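Local coordinates for protein hemolysin BL lytic component L1 (Bacillus cereus, PDB 7NMQ) that probably acts as one component of the three-part haemolysin BL enterotoxin, an alpha-helical pore-forming toxin that lyses host cells, at residues A[225-230]-A[261-266]. Residues are numbered along the deposited sequence; the frame is centred on the assembly and turned at random. Where two conformers were deposited one is given.
Sequences TATPAV and EISNKI
In T227 the methyl CG2 lies anti to the backbone N while OG1 takes the place beside that N (chi1 -60°), which carries CG2 over CB and OG of S263; the serine's own torsion, with OG anti to its carbonyl carbon (chi1 -65°), swings that hydroxyl to P228 O. The fit is tight: T227 CG2 comes within 3.4 Å of S263 CB, closer than carbon atoms usually pack. A serine is small enough to let the strand approach the helix here, and the CA atoms of T227 and S263 are only 6.0 Å apart. The hydroxyl also does polar work, for S263 OG makes a short polar contact of 2.6 Å with P228 O, and Q187 OE1 of helix 173-200 is a second polar partner of the same OG.

Roughly one helical turn on, I266 presents its branch methyl to two threonines. I266 CG2 rests 3.7 Å from T227 OG1 and 4.1 Å from T225 CG2, the latter side chain crossing the isoleucine at about a right angle. Beta-branched threonine suits an extended strand, and alternation sends T225, T227 and A229 toward the helix while A226 and P228 face away; the short A229 fits beside S263, with their CB atoms 4.4 Å apart.

The strand runs nearly antiparallel to the helix segment, at 150°, and its end, A229 and V230, begins a predicted membrane span. Beside it, strand 217-222 pairs through V220 with T227 and V218 with A229 in a two-stranded antiparallel hairpin. The hairpin, which probably corresponds to the beta-tongue of ClyA-like toxins, packs on helix 247-272, with I262 and I266 reaching helix 173-200 and T225 touching helix 275-325.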
loop_
_atom_site.group_PDB
_atom_site.type_symbol
_atom_site.label_atom_id
_atom_site.label_comp_id
_atom_site.label_asym_id
_atom_site.label_seq_id
_atom_site.Cartn_x
_atom_site.Cartn_y
_atom_site.Cartn_z
ATOM N N THR A 225 4.935 18.051 15.443
ATOM C CA THR A 225 4.189 17.487 14.290
ATOM C C THR A 225 5.184 16.897 13.298
ATOM O O THR A 225 6.079 17.588 12.828
ATOM C CB THR A 225 3.332 18.546 13.610
ATOM O OG1 THR A 225 2.357 19.076 14.501
ATOM C CG2 THR A 225 2.588 17.979 12.432
ATOM N N ALA A 226 5.027 15.619 12.961
ATOM C CA ALA A 226 5.831 14.941 11.922
ATOM C C ALA A 226 5.086 15.005 10.593
ATOM O O ALA A 226 3.881 14.672 10.517
ATOM C CB ALA A 226 6.124 13.529 12.343
ATOM N N THR A 227 5.814 15.359 9.547
ATOM C CA THR A 227 5.233 15.596 8.196
ATOM C C THR A 227 6.229 15.059 7.177
ATOM O O THR A 227 7.402 15.432 7.240
ATOM C CB THR A 227 5.017 17.116 8.019
ATOM O OG1 THR A 227 4.114 17.575 9.027
ATOM C CG2 THR A 227 4.446 17.530 6.691
ATOM N N PRO A 228 5.815 14.176 6.238
ATOM C CA PRO A 228 6.710 13.754 5.177
ATOM C C PRO A 228 6.848 14.789 4.066
ATOM O O PRO A 228 5.962 15.580 3.836
ATOM C CB PRO A 228 6.102 12.510 4.562
ATOM C CG PRO A 228 4.745 12.440 5.115
ATOM C CD PRO A 228 4.529 13.483 6.181
ATOM N N ALA A 229 7.966 14.694 3.359
ATOM C CA ALA A 229 8.205 15.410 2.100
ATOM C C ALA A 229 9.054 14.530 1.196
ATOM O O ALA A 229 9.738 13.650 1.697
ATOM C CB ALA A 229 8.926 16.700 2.379
ATOM N N VAL A 230 8.954 14.768 -0.104
ATOM C CA VAL A 230 9.703 13.973 -1.108
ATOM C C VAL A 230 10.777 14.871 -1.711
ATOM O O VAL A 230 10.471 15.780 -2.474
ATOM C CB VAL A 230 8.751 13.427 -2.170
ATOM C CG1 VAL A 230 9.507 12.623 -3.181
ATOM C CG2 VAL A 230 7.643 12.580 -1.531
ATOM N N GLU A 261 4.621 21.406 -0.935
ATOM C CA GLU A 261 4.196 22.794 -0.605
ATOM C C GLU A 261 3.370 22.762 0.688
ATOM O O GLU A 261 3.597 23.602 1.588
ATOM C CB GLU A 261 3.418 23.411 -1.767
ATOM C CG GLU A 261 2.906 24.817 -1.508
ATOM C CD GLU A 261 2.040 25.454 -2.606
ATOM O OE1 GLU A 261 1.676 24.753 -3.607
ATOM O OE2 GLU A 261 1.696 26.672 -2.444
ATOM N N ILE A 262 2.483 21.775 0.809
ATOM C CA ILE A 262 1.586 21.626 1.982
ATOM C C ILE A 262 2.429 21.173 3.181
ATOM O O ILE A 262 2.212 21.664 4.294
ATOM C CB ILE A 262 0.386 20.726 1.688
ATOM C CG1 ILE A 262 -0.529 21.462 0.715
ATOM C CG2 ILE A 262 -0.328 20.321 2.966
ATOM C CD1 ILE A 262 -1.619 20.624 0.084
ATOM N N SER A 263 3.368 20.249 2.992
ATOM C CA SER A 263 4.278 19.851 4.099
ATOM C C SER A 263 4.998 21.097 4.617
ATOM O O SER A 263 5.102 21.250 5.831
ATOM C CB SER A 263 5.243 18.811 3.649
ATOM O OG SER A 263 4.510 17.647 3.334
ATOM N N ASN A 264 5.461 21.953 3.725
ATOM C CA ASN A 264 6.155 23.192 4.138
ATOM C C ASN A 264 5.191 24.071 4.931
ATOM O O ASN A 264 5.562 24.557 6.010
ATOM C CB ASN A 264 6.700 23.901 2.903
ATOM C CG ASN A 264 7.549 25.070 3.275
ATOM O OD1 ASN A 264 7.031 26.127 3.633
ATOM N ND2 ASN A 264 8.842 24.846 3.185
ATOM N N LYS A 265 3.973 24.209 4.446
ATOM C CA LYS A 265 2.971 25.061 5.112
ATOM C C LYS A 265 2.663 24.533 6.511
ATOM O O LYS A 265 2.497 25.340 7.465
ATOM C CB LYS A 265 1.711 25.206 4.263
ATOM C CG LYS A 265 0.577 26.017 4.901
ATOM C CD LYS A 265 0.836 27.471 5.076
ATOM C CE LYS A 265 -0.398 28.187 5.584
ATOM N NZ LYS A 265 -0.068 29.551 6.029
ATOM N N ILE A 266 2.521 23.225 6.662
ATOM C CA ILE A 266 2.180 22.653 7.980
ATOM C C ILE A 266 3.344 22.959 8.918
ATOM O O ILE A 266 3.116 23.340 10.084
ATOM C CB ILE A 266 1.899 21.144 7.864
ATOM C CG1 ILE A 266 0.597 20.931 7.078
ATOM C CG2 ILE A 266 1.928 20.492 9.230
ATOM C CD1 ILE A 266 0.222 19.483 6.817
#